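Local coordinates for glutamine synthetase (Streptomyces coelicolor, PDB 4BAX), which belongs to the glutamine synthetase family, each chain pairing a beta-grasp domain with a larger catalytic domain in an assembly of ten copies, at residues 59-64 with 77-82; 95-100 with 326-331; 135-140 with 174-179; 152-157 with 209-214; 244-249 with 336-341. One frame throughout, in Å; residues are numbered along the deposited sequence.

Contact 1: residues 59-64 with 77-82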
# COMPACT_ATOMS: atom_id res chain seq x y z
N LEU A 59 -12.29 39.41 -27.01
CA LEU A 59 -12.13 38.20 -27.78
C LEU A 59 -12.82 38.33 -29.12
O LEU A 59 -14.04 38.64 -29.16
CB LEU A 59 -12.71 37.02 -27.00
CG LEU A 59 -11.87 36.68 -25.76
CD1 LEU A 59 -12.51 35.60 -24.87
CD2 LEU A 59 -10.44 36.31 -26.17
N LYS A 60 -12.06 38.19 -30.19
CA LYS A 60 -12.63 38.27 -31.51
C LYS A 60 -12.40 36.95 -32.25
O LYS A 60 -11.26 36.60 -32.52
CB LYS A 60 -11.99 39.42 -32.28
CG LYS A 60 -12.59 39.65 -33.64
CD LYS A 60 -11.71 40.67 -34.35
CE LYS A 60 -12.21 40.95 -35.76
NZ LYS A 60 -13.62 41.43 -35.65
N PRO A 61 -13.48 36.23 -32.59
CA PRO A 61 -13.42 34.93 -33.29
C PRO A 61 -12.68 35.07 -34.62
O PRO A 61 -12.92 36.04 -35.35
CB PRO A 61 -14.90 34.59 -33.55
CG PRO A 61 -15.66 35.36 -32.51
CD PRO A 61 -14.84 36.53 -32.08
N VAL A 62 -11.75 34.16 -34.91
CA VAL A 62 -11.06 34.19 -36.20
C VAL A 62 -11.20 32.84 -36.90
O VAL A 62 -10.99 32.73 -38.11
CB VAL A 62 -9.56 34.59 -36.05
CG1 VAL A 62 -9.46 35.96 -35.40
CG2 VAL A 62 -8.80 33.55 -35.24
N PHE A 63 -11.50 31.81 -36.11
CA PHE A 63 -11.63 30.46 -36.63
C PHE A 63 -12.58 29.69 -35.74
O PHE A 63 -12.57 29.88 -34.53
CB PHE A 63 -10.26 29.78 -36.69
CG PHE A 63 -10.32 28.33 -37.11
CD1 PHE A 63 -10.27 27.99 -38.46
CD2 PHE A 63 -10.41 27.30 -36.17
CE1 PHE A 63 -10.32 26.66 -38.87
CE2 PHE A 63 -10.46 25.97 -36.57
CZ PHE A 63 -10.41 25.65 -37.93
N SER A 64 -13.36 28.78 -36.34
CA SER A 64 -14.29 27.93 -35.57
C SER A 64 -14.42 26.55 -36.20
O SER A 64 -14.25 26.38 -37.41
CB SER A 64 -15.67 28.58 -35.42
OG SER A 64 -16.40 28.53 -36.64
N VAL A 77 -14.24 27.97 -30.66
CA VAL A 77 -14.04 29.27 -31.27
C VAL A 77 -12.68 29.83 -30.90
O VAL A 77 -12.48 30.29 -29.77
CB VAL A 77 -15.14 30.29 -30.85
CG1 VAL A 77 -15.15 31.45 -31.80
CG2 VAL A 77 -16.50 29.64 -30.83
N LEU A 78 -11.75 29.81 -31.85
CA LEU A 78 -10.44 30.41 -31.63
C LEU A 78 -10.51 31.92 -31.87
O LEU A 78 -10.97 32.35 -32.92
CB LEU A 78 -9.40 29.78 -32.55
CG LEU A 78 -7.98 30.32 -32.43
CD1 LEU A 78 -7.34 29.99 -31.08
CD2 LEU A 78 -7.12 29.82 -33.58
N CYS A 79 -9.98 32.71 -30.93
CA CYS A 79 -10.10 34.19 -30.99
C CYS A 79 -8.75 34.86 -30.99
O CYS A 79 -7.73 34.27 -30.63
CB CYS A 79 -10.89 34.73 -29.79
SG CYS A 79 -12.57 34.09 -29.56
N GLU A 80 -8.74 36.11 -31.44
CA GLU A 80 -7.56 36.93 -31.25
C GLU A 80 -7.94 37.92 -30.17
O GLU A 80 -9.13 38.19 -29.94
CB GLU A 80 -7.12 37.62 -32.54
CG GLU A 80 -8.10 38.68 -33.04
CD GLU A 80 -7.61 39.37 -34.32
OE1 GLU A 80 -6.46 39.09 -34.73
OE2 GLU A 80 -8.37 40.18 -34.91
N VAL A 81 -6.92 38.50 -29.53
CA VAL A 81 -7.15 39.35 -28.38
C VAL A 81 -6.99 40.80 -28.79
O VAL A 81 -5.99 41.19 -29.43
CB VAL A 81 -6.20 39.00 -27.20
CG1 VAL A 81 -6.49 39.85 -25.98
CG2 VAL A 81 -6.34 37.52 -26.85
N LEU A 82 -7.97 41.61 -28.42
CA LEU A 82 -7.96 43.02 -28.78
C LEU A 82 -8.04 43.88 -27.55
O LEU A 82 -8.59 43.46 -26.52
CB LEU A 82 -9.14 43.35 -29.68
CG LEU A 82 -9.31 42.45 -30.90
CD1 LEU A 82 -10.50 42.98 -31.69
CD2 LEU A 82 -8.04 42.36 -31.75
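Lys60 and Glu80 are tied by a reciprocal pair of backbone bonds, Lys60 N to Glu80 O at 2.9 Å and Glu80 N to Lys60 O at 2.8 Å, in the antiparallel hairpin of strands 56-66 and 75-82 within the beta-grasp domain. Further along, the ladder changes step. Leu78 O accepts from both Val62 N, at 2.8 Å, and Phe63 N, at 3.3 Å, so two residues of one strand face a single residue of the other: a classic beta bulge. Leu78 N returns a bond to Phe63 O, and the pairing continues with its register moved by one. The hairpin thus illustrates how a sheet can absorb an extra residue and keep its bonding.

Most of the side chains fall on one of two faces. Lys60 runs alongside Glu80 in the same direction, its CD 3.4 Å from Glu80 OE2, yet NZ stays 5.4 Å from that oxygen, so any attraction probably acts at a distance; Glu80 OE1 is hydrogen-bonded to Asn92 ND2. Val62 crosses Glu80 at roughly a right angle, CG1 against CG. Phe63 and Leu78, on the Lys60 face, pack against helix 190-210, whereas Leu59 and Val81 on the other face pack with Trp10 and Phe42. Cys79 SG, beside its own backbone N (chi1 -58°), touches Leu59 CB at 3.9 Å, and Pro61 CB rests 3.6 Å from Val77 CG1.

Contact 2: residues 95-100 with 326-331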
# COMPACT_ATOMS: atom_id res chain seq x y z
N ALA A 95 -2.06 39.12 -35.82
CA ALA A 95 -2.28 40.32 -36.63
C ALA A 95 -1.08 40.64 -37.51
O ALA A 95 -1.25 41.11 -38.64
CB ALA A 95 -2.66 41.52 -35.75
N ALA A 96 0.12 40.41 -36.98
CA ALA A 96 1.34 40.61 -37.77
C ALA A 96 1.42 39.63 -38.93
O ALA A 96 1.71 40.04 -40.07
CB ALA A 96 2.58 40.48 -36.88
N LEU A 97 1.06 38.37 -38.68
CA LEU A 97 1.05 37.36 -39.74
C LEU A 97 0.01 37.73 -40.80
O LEU A 97 0.24 37.51 -41.99
CB LEU A 97 0.82 35.95 -39.18
CG LEU A 97 0.64 34.86 -40.25
CD1 LEU A 97 1.95 34.69 -41.06
CD2 LEU A 97 0.21 33.50 -39.64
N ALA A 98 -1.12 38.29 -40.38
CA ALA A 98 -2.19 38.66 -41.31
C ALA A 98 -1.69 39.74 -42.30
O ALA A 98 -2.03 39.68 -43.48
CB ALA A 98 -3.43 39.14 -40.56
N GLU A 99 -0.89 40.69 -41.82
CA GLU A 99 -0.32 41.72 -42.71
C GLU A 99 0.64 41.13 -43.73
O GLU A 99 0.54 41.44 -44.92
CB GLU A 99 0.42 42.81 -41.88
CG GLU A 99 -0.42 43.83 -41.03
CD GLU A 99 -1.94 43.64 -41.02
OE1 GLU A 99 -2.55 43.28 -42.05
OE2 GLU A 99 -2.57 43.89 -39.96
N LEU A 100 1.55 40.27 -43.29
CA LEU A 100 2.50 39.67 -44.21
C LEU A 100 1.86 38.66 -45.18
O LEU A 100 2.28 38.55 -46.34
CB LEU A 100 3.61 39.01 -43.42
CG LEU A 100 4.71 40.07 -43.28
CD1 LEU A 100 4.58 40.83 -41.95
CD2 LEU A 100 6.04 39.43 -43.45
N VAL A 326 6.64 31.75 -36.45
CA VAL A 326 7.52 31.04 -37.39
C VAL A 326 7.03 31.20 -38.82
O VAL A 326 7.83 31.44 -39.74
CB VAL A 326 7.75 29.56 -36.99
CG1 VAL A 326 6.43 28.76 -36.91
CG2 VAL A 326 8.75 28.91 -37.93
N THR A 327 5.71 31.15 -39.00
CA THR A 327 5.14 31.35 -40.33
C THR A 327 5.39 32.79 -40.83
O THR A 327 5.82 32.98 -41.97
CB THR A 327 3.60 31.04 -40.38
OG1 THR A 327 2.90 31.76 -39.36
CG2 THR A 327 3.31 29.54 -40.27
N ARG A 328 5.22 33.78 -39.95
CA ARG A 328 5.41 35.19 -40.34
C ARG A 328 6.85 35.43 -40.80
O ARG A 328 7.09 36.04 -41.86
CB ARG A 328 5.07 36.13 -39.18
CG ARG A 328 4.88 37.60 -39.59
CD ARG A 328 5.79 38.58 -38.84
NE ARG A 328 5.78 38.31 -37.41
CZ ARG A 328 6.76 38.66 -36.57
NH1 ARG A 328 7.81 39.32 -37.03
NH2 ARG A 328 6.66 38.36 -35.28
N LEU A 329 7.80 34.91 -40.01
CA LEU A 329 9.22 35.09 -40.23
C LEU A 329 9.70 34.45 -41.53
O LEU A 329 10.50 35.04 -42.27
CB LEU A 329 10.00 34.51 -39.05
CG LEU A 329 9.93 35.27 -37.73
CD1 LEU A 329 10.70 34.54 -36.64
CD2 LEU A 329 10.48 36.68 -37.94
N LEU A 330 9.22 33.24 -41.79
CA LEU A 330 9.60 32.53 -43.01
C LEU A 330 9.06 33.26 -44.23
O LEU A 330 9.76 33.39 -45.23
CB LEU A 330 9.10 31.09 -42.97
CG LEU A 330 10.02 30.20 -42.14
CD1 LEU A 330 9.39 28.83 -41.87
CD2 LEU A 330 11.39 30.08 -42.84
N VAL A 331 7.82 33.74 -44.16
CA VAL A 331 7.25 34.50 -45.26
C VAL A 331 8.00 35.82 -45.46
O VAL A 331 8.36 36.16 -46.59
CB VAL A 331 5.78 34.80 -45.02
CG1 VAL A 331 5.30 35.92 -45.91
CG2 VAL A 331 4.95 33.54 -45.23
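Leu97 lays both its methyls against Thr327 of the neighbouring helix, the two side chains crossing at about a right angle, with CD2 3.2 Å from Thr327 OG1. Its other methyl, CD1, also reaches the root of Arg328, 3.9 Å from that residue's CB. Because CG stands anti to the backbone N (chi1 174°), the branch swings across to helix 323-341, although the bond from CA does not aim there directly.

Much of the remaining contact is made by the stem of Arg328. Bent at chi2 and chi3, the chain lies against helix 94-103: CG is 3.8 Å from Leu97 CA, CD is 4.0 Å from Leu100 CD1, and NE comes to 3.9 Å from Ala96 CB. At the far end Leu100 CB meets Val331 CG1 at 4.3 Å. The two helix segments run in broadly the same direction, 30° apart, with axes 9.1 Å from each other at their closest, and Leu97 also packs on helix 190-210, making this a junction of three helices.

The threonine hydroxyl is answered from its own helix, Thr327 OG1 bonding to Pro323 O one turn back. The pair therefore shows how van der Waals fit, with an arginine serving as a largely aliphatic side chain, can join two helices in place of specific polar bonds.

Contact 3: residues 135-140 with 174-179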
# COMPACT_ATOMS: atom_id res chain seq x y z
N ALA A 135 15.55 1.94 -21.11
CA ALA A 135 16.65 1.56 -21.98
C ALA A 135 16.90 2.71 -22.96
O ALA A 135 16.02 3.55 -23.20
CB ALA A 135 16.29 0.30 -22.73
N ALA A 136 18.11 2.74 -23.51
CA ALA A 136 18.52 3.84 -24.38
C ALA A 136 17.69 3.83 -25.64
O ALA A 136 17.05 2.83 -25.97
CB ALA A 136 20.01 3.73 -24.72
N GLN A 137 17.70 4.94 -26.34
CA GLN A 137 16.85 5.13 -27.50
C GLN A 137 17.24 4.17 -28.63
O GLN A 137 18.40 3.71 -28.69
CB GLN A 137 16.89 6.58 -27.97
CG GLN A 137 16.21 7.50 -26.97
CD GLN A 137 16.47 8.95 -27.25
OE1 GLN A 137 15.78 9.83 -26.73
NE2 GLN A 137 17.48 9.22 -28.07
N GLY A 138 16.25 3.83 -29.48
CA GLY A 138 16.45 2.95 -30.62
C GLY A 138 15.21 2.16 -30.98
O GLY A 138 14.85 2.09 -32.16
N GLY A 139 14.51 1.63 -29.98
CA GLY A 139 13.31 0.85 -30.20
C GLY A 139 11.98 1.59 -30.04
O GLY A 139 10.94 0.99 -30.29
N TYR A 140 12.01 2.83 -29.56
CA TYR A 140 10.78 3.63 -29.39
C TYR A 140 10.17 4.20 -30.68
O TYR A 140 8.95 4.27 -30.85
CB TYR A 140 10.94 4.71 -28.31
CG TYR A 140 11.65 4.18 -27.08
CD1 TYR A 140 11.02 3.28 -26.22
CD2 TYR A 140 12.96 4.57 -26.80
CE1 TYR A 140 11.70 2.77 -25.11
CE2 TYR A 140 13.64 4.07 -25.70
CZ TYR A 140 13.01 3.17 -24.85
OH TYR A 140 13.73 2.70 -23.75
N ALA A 174 5.00 7.76 -33.54
CA ALA A 174 5.73 7.71 -32.28
C ALA A 174 7.17 8.15 -32.52
O ALA A 174 7.81 7.71 -33.50
CB ALA A 174 5.69 6.29 -31.70
N GLU A 175 7.71 9.01 -31.64
CA GLU A 175 9.05 9.56 -31.84
C GLU A 175 10.17 8.81 -31.12
O GLU A 175 9.93 7.79 -30.48
CB GLU A 175 9.09 11.05 -31.52
CG GLU A 175 8.83 11.95 -32.73
CD GLU A 175 9.92 11.81 -33.81
OE1 GLU A 175 11.12 11.72 -33.45
OE2 GLU A 175 9.59 11.84 -35.03
N VAL A 176 11.39 9.32 -31.26
CA VAL A 176 12.61 8.66 -30.79
C VAL A 176 12.67 8.47 -29.26
O VAL A 176 13.08 7.42 -28.77
CB VAL A 176 13.88 9.41 -31.28
CG1 VAL A 176 15.15 8.81 -30.65
CG2 VAL A 176 13.95 9.40 -32.80
N MET A 177 12.25 9.48 -28.51
CA MET A 177 12.15 9.40 -27.06
C MET A 177 10.87 8.68 -26.61
O MET A 177 9.81 8.85 -27.21
CB MET A 177 12.21 10.79 -26.46
CG MET A 177 12.44 10.78 -24.95
SD MET A 177 12.33 12.42 -24.21
CE MET A 177 11.65 12.04 -22.61
N PRO A 178 10.98 7.86 -25.56
CA PRO A 178 9.77 7.19 -25.06
C PRO A 178 8.70 8.16 -24.58
O PRO A 178 9.01 9.07 -23.79
CB PRO A 178 10.30 6.35 -23.89
CG PRO A 178 11.65 6.88 -23.58
CD PRO A 178 12.19 7.40 -24.86
N GLY A 179 7.46 7.94 -25.01
CA GLY A 179 6.37 8.83 -24.69
C GLY A 179 6.39 10.10 -25.52
O GLY A 179 5.62 11.03 -25.24
O HOH W 1 13.78 5.38 -30.57
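Gln137 opens the contact by laying its amide across Val176, the two side chains at about a right angle, with NE2 3.5 Å from CG1. Two irregular loops of the catalytic domain meet here, one leading toward helix 152-164 and the other joining strands 169-174 and 180-188, at a place where a second subunit also comes close. Extended beyond CG, the Gln137 chain carries OE1 to a hydrogen bond with Asn227 N, which should fix the turn of the amide; the same oxygen lies 3.7 Å from Met177 CB.

At Gly138 the link passes through a single water, which accepts from Gly138 N at 3.1 Å and donates to Val176 O at 2.8 Å. Gly138 O is hydrogen-bonded to Arg21 of the second subunit, so this loop serves an internal and an intersubunit contact together.

Tyr140 then supplies the broadest surface. Pro178 CD sits over one face of its ring in a CH-pi contact, 3.9 Å from the centroid and 26° off the normal. Val176 O lies instead near the ring plane, at the edge, 3.5 Å from CD2. The far end of the ring is anchored within its own loop, where Tyr140 OH donates to Ala135 O from above the plane of that carbonyl.

Contact 4: residues 152-157 with 209-214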
# COMPACT_ATOMS: atom_id res chain seq x y z
N ARG A 152 -0.45 5.61 -26.35
CA ARG A 152 -1.13 5.46 -27.63
C ARG A 152 -2.62 5.69 -27.52
O ARG A 152 -3.23 6.20 -28.46
CB ARG A 152 -0.85 4.11 -28.29
CG ARG A 152 -0.81 4.20 -29.81
CD ARG A 152 -1.18 2.89 -30.48
NE ARG A 152 -0.01 2.01 -30.51
CZ ARG A 152 0.97 2.11 -31.40
NH1 ARG A 152 0.94 3.03 -32.36
NH2 ARG A 152 2.00 1.27 -31.36
N ASP A 153 -3.21 5.32 -26.40
CA ASP A 153 -4.63 5.57 -26.22
C ASP A 153 -4.92 7.09 -26.28
O ASP A 153 -5.89 7.51 -26.92
CB ASP A 153 -5.15 4.94 -24.92
CG ASP A 153 -4.27 5.26 -23.72
OD1 ASP A 153 -3.11 5.72 -23.91
OD2 ASP A 153 -4.72 5.04 -22.57
N VAL A 154 -4.06 7.92 -25.66
CA VAL A 154 -4.21 9.38 -25.73
C VAL A 154 -4.02 9.88 -27.16
O VAL A 154 -4.80 10.69 -27.66
CB VAL A 154 -3.17 10.11 -24.82
CG1 VAL A 154 -3.52 11.61 -24.75
CG2 VAL A 154 -3.11 9.56 -23.40
N VAL A 155 -2.99 9.36 -27.81
CA VAL A 155 -2.65 9.79 -29.15
C VAL A 155 -3.78 9.50 -30.14
O VAL A 155 -4.14 10.35 -30.98
CB VAL A 155 -1.39 9.10 -29.61
CG1 VAL A 155 -1.13 9.41 -31.09
CG2 VAL A 155 -0.21 9.53 -28.72
N GLU A 156 -4.38 8.32 -30.02
CA GLU A 156 -5.49 7.96 -30.87
C GLU A 156 -6.72 8.79 -30.63
O GLU A 156 -7.37 9.21 -31.59
CB GLU A 156 -5.83 6.48 -30.73
CG GLU A 156 -4.75 5.55 -31.25
CD GLU A 156 -4.75 5.38 -32.78
OE1 GLU A 156 -5.78 5.63 -33.46
OE2 GLU A 156 -3.70 4.97 -33.32
N ALA A 157 -7.01 9.09 -29.36
CA ALA A 157 -8.18 9.91 -29.04
C ALA A 157 -8.02 11.32 -29.63
O ALA A 157 -8.97 11.89 -30.21
CB ALA A 157 -8.38 9.97 -27.55
N GLU A 209 -6.37 15.26 -20.56
CA GLU A 209 -6.98 15.43 -19.25
C GLU A 209 -7.81 14.21 -18.86
O GLU A 209 -7.79 13.79 -17.71
CB GLU A 209 -7.88 16.65 -19.22
CG GLU A 209 -7.13 17.97 -19.21
CD GLU A 209 -8.06 19.16 -19.33
OE1 GLU A 209 -9.27 19.01 -19.09
OE2 GLU A 209 -7.58 20.26 -19.67
N ASP A 210 -8.50 13.63 -19.83
CA ASP A 210 -9.36 12.46 -19.58
C ASP A 210 -8.58 11.21 -19.22
O ASP A 210 -9.07 10.36 -18.46
CB ASP A 210 -10.29 12.22 -20.78
CG ASP A 210 -11.31 13.33 -20.97
OD1 ASP A 210 -11.70 13.95 -19.96
OD2 ASP A 210 -11.70 13.60 -22.12
N PHE A 211 -7.35 11.13 -19.71
CA PHE A 211 -6.47 10.01 -19.43
C PHE A 211 -5.56 10.27 -18.24
O PHE A 211 -4.70 9.45 -17.93
CB PHE A 211 -5.63 9.69 -20.66
CG PHE A 211 -6.45 9.25 -21.84
CD1 PHE A 211 -6.98 10.20 -22.72
CD2 PHE A 211 -6.68 7.90 -22.10
CE1 PHE A 211 -7.73 9.81 -23.84
CE2 PHE A 211 -7.43 7.51 -23.20
CZ PHE A 211 -7.96 8.47 -24.07
N GLU A 212 -5.72 11.43 -17.60
CA GLU A 212 -4.90 11.80 -16.44
C GLU A 212 -3.42 11.88 -16.75
O GLU A 212 -2.61 11.54 -15.88
CB GLU A 212 -5.13 10.88 -15.25
CG GLU A 212 -6.44 11.05 -14.56
CD GLU A 212 -6.66 9.96 -13.53
OE1 GLU A 212 -6.12 8.82 -13.70
OE2 GLU A 212 -7.36 10.25 -12.54
N VAL A 213 -3.06 12.33 -17.95
CA VAL A 213 -1.65 12.54 -18.27
C VAL A 213 -1.46 13.94 -18.79
O VAL A 213 -2.43 14.64 -19.05
CB VAL A 213 -1.08 11.50 -19.30
CG1 VAL A 213 -1.39 10.06 -18.88
CG2 VAL A 213 -1.60 11.80 -20.71
N SER A 214 -0.20 14.32 -18.96
CA SER A 214 0.13 15.65 -19.41
C SER A 214 0.94 15.58 -20.69
O SER A 214 1.67 14.60 -20.92
CB SER A 214 0.93 16.38 -18.35
OG SER A 214 0.11 16.72 -17.25
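Phe211 spreads its ring over the first turns of helix 152-164, and three residues of that helix meet it. Val154 comes over one face, its CA 4.1 Å from the ring centroid and 13° off the normal in a CH-pi contact, while its CG2 lies 3.7 Å from Phe211 CG. Ala157 CB approaches Phe211 CE1 at 3.8 Å. The Asp153 and Phe211 side chains slide past each other in opposite directions, OD2 3.5 Å from Phe211 CD2, with the carboxylate plane turned 69° from that of the ring. In addition, Val213 CG2 meets Val154 CG2 at 3.8 Å.

What presents Phe211 and Val213 together is the end of helix 190-210. The chain leaves it through a Schellman motif, in which Glu212 takes a positive phi of 60° with two bonds back into the last turn, one of them Glu212 N to Glu209 O at 3.1 Å; the valine that follows is thereby brought round beside the phenylalanine.

Further out, Phe119 of strand 110-121 packs on both Val154 and Val213. Asp153 OD1 receives a weak bond from Val154 N, and a sodium ion lies about 3 Å from the Asp153 side chain at the nearest atoms. At a subunit interface, Glu209 forms a salt bridge with Arg152 of a neighbouring subunit, not with the Arg152 of its own chain.

Contact 5: residues 244-249 with 336-341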
# COMPACT_ATOMS: atom_id res chain seq x y z
N TYR A 244 13.55 24.74 -59.22
CA TYR A 244 14.63 24.61 -58.24
C TYR A 244 15.36 25.88 -57.88
O TYR A 244 16.00 25.96 -56.83
CB TYR A 244 15.64 23.54 -58.69
CG TYR A 244 16.47 22.94 -57.56
CD1 TYR A 244 15.92 22.04 -56.65
CD2 TYR A 244 17.81 23.26 -57.42
CE1 TYR A 244 16.69 21.50 -55.62
CE2 TYR A 244 18.59 22.72 -56.40
CZ TYR A 244 18.02 21.84 -55.50
OH TYR A 244 18.78 21.30 -54.47
N ASP A 245 15.34 26.85 -58.78
CA ASP A 245 16.08 28.09 -58.55
C ASP A 245 15.48 28.85 -57.37
O ASP A 245 16.20 29.42 -56.54
CB ASP A 245 16.11 28.94 -59.82
CG ASP A 245 17.21 28.51 -60.79
OD1 ASP A 245 18.14 27.78 -60.37
OD2 ASP A 245 17.16 28.93 -61.97
N ALA A 246 14.15 28.84 -57.31
CA ALA A 246 13.42 29.47 -56.22
C ALA A 246 13.72 28.78 -54.89
O ALA A 246 13.83 29.43 -53.85
CB ALA A 246 11.92 29.47 -56.52
N ILE A 247 13.88 27.46 -54.94
CA ILE A 247 14.21 26.66 -53.75
C ILE A 247 15.56 27.07 -53.17
O ILE A 247 15.68 27.27 -51.97
CB ILE A 247 14.26 25.14 -54.09
CG1 ILE A 247 12.88 24.60 -54.48
CG2 ILE A 247 14.84 24.34 -52.93
CD1 ILE A 247 12.10 23.99 -53.34
N ILE A 248 16.56 27.22 -54.03
CA ILE A 248 17.87 27.66 -53.59
C ILE A 248 17.84 29.07 -53.03
O ILE A 248 18.47 29.35 -52.02
CB ILE A 248 18.93 27.55 -54.72
CG1 ILE A 248 18.99 26.10 -55.21
CG2 ILE A 248 20.31 27.97 -54.23
CD1 ILE A 248 19.19 25.09 -54.07
N THR A 249 17.08 29.96 -53.67
CA THR A 249 16.97 31.34 -53.20
C THR A 249 16.37 31.39 -51.79
O THR A 249 16.89 32.08 -50.90
CB THR A 249 16.08 32.20 -54.14
OG1 THR A 249 16.50 32.04 -55.51
CG2 THR A 249 16.12 33.67 -53.76
N THR A 336 10.29 37.79 -49.52
CA THR A 336 10.93 39.06 -49.84
C THR A 336 12.13 38.81 -50.73
O THR A 336 12.30 39.46 -51.76
CB THR A 336 11.38 39.79 -48.57
OG1 THR A 336 10.23 40.32 -47.90
CG2 THR A 336 12.33 40.92 -48.90
N ALA A 337 12.94 37.82 -50.36
CA ALA A 337 14.11 37.51 -51.15
C ALA A 337 13.71 37.00 -52.53
O ALA A 337 14.35 37.36 -53.52
CB ALA A 337 14.98 36.50 -50.44
N LEU A 338 12.62 36.24 -52.61
CA LEU A 338 12.12 35.72 -53.91
C LEU A 338 11.57 36.83 -54.80
O LEU A 338 11.68 36.79 -56.03
CB LEU A 338 11.08 34.61 -53.70
CG LEU A 338 11.61 33.30 -53.09
CD1 LEU A 338 10.49 32.46 -52.47
CD2 LEU A 338 12.37 32.52 -54.16
N GLU A 339 10.98 37.83 -54.16
CA GLU A 339 10.47 38.98 -54.87
C GLU A 339 11.64 39.72 -55.53
O GLU A 339 11.60 40.02 -56.73
CB GLU A 339 9.71 39.91 -53.92
CG GLU A 339 8.71 40.85 -54.59
CD GLU A 339 7.79 41.55 -53.60
OE1 GLU A 339 8.28 42.43 -52.86
OE2 GLU A 339 6.57 41.24 -53.56
N LYS A 340 12.72 39.92 -54.77
CA LYS A 340 13.90 40.58 -55.28
C LYS A 340 14.50 39.80 -56.44
O LYS A 340 14.89 40.38 -57.45
CB LYS A 340 14.93 40.76 -54.18
CG LYS A 340 14.46 41.72 -53.11
CD LYS A 340 15.50 41.88 -52.00
CE LYS A 340 15.02 42.87 -50.94
NZ LYS A 340 14.97 44.27 -51.47
N ALA A 341 14.52 38.48 -56.30
CA ALA A 341 15.10 37.61 -57.33
C ALA A 341 14.19 37.47 -58.56
O ALA A 341 14.62 36.95 -59.60
CB ALA A 341 15.41 36.24 -56.74
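Leu338 and Thr249 cross obliquely where helix 323-341, near its end, meets helix 244-253. The packing of this helix pair on the outer part of the chain is modest: the axes of the segments approach to 9.9 Å, and their directions differ by 129°, nearer antiparallel than parallel. Small residues and one leucine do most of the work.

The leucine is the projecting group. Its CG stands anti to the carbonyl carbon (chi1 -67°), which brings the branch closer to the partner helix than the direction of CB alone would suggest. Methyl CD2 lies against the ridge formed by Ala246 and Thr249, 3.4 Å from Ala246 O, 3.9 Å from Ala246 CB and 3.7 Å from Thr249 CB. Around the same leucine, Met240 of helix 238-242 and Gln107 add further cover.

Thr249 is turned to show its two branches to different partners. Its hydroxyl lies beside its own backbone N and is hydrogen-bonded to Gln343 near the C-terminus of the chain. The methyl CG2, anti to the backbone N, faces helix 323-341, over the step from Ala337 to Ala341. There Thr249 CG2 is 4.1 Å from Ala337 O, and on the next turn the same methyl meets Ala341 CB at 4.0 Å.

In the fold
Only contact 1 rests on backbone bonding across its two segments; it belongs to the beta-grasp domain, and strand 75-82 is followed in the chain by helix 94-103 of contact 2. Contacts 2 and 5 share helix 323-341 and are both largely apolar helix packing, contact 2 nearer the centre of the chain in space (about 14 Å from it, against 25 Å) and contact 5 more peripheral. Contacts 3 and 4, centres about 18 Å apart, lie within the catalytic domain and each include an aromatic ring with an aliphatic group over one face. Contact 3 is the more buried and adds a bridging water; both reach a neighbouring subunit, unlike the other three.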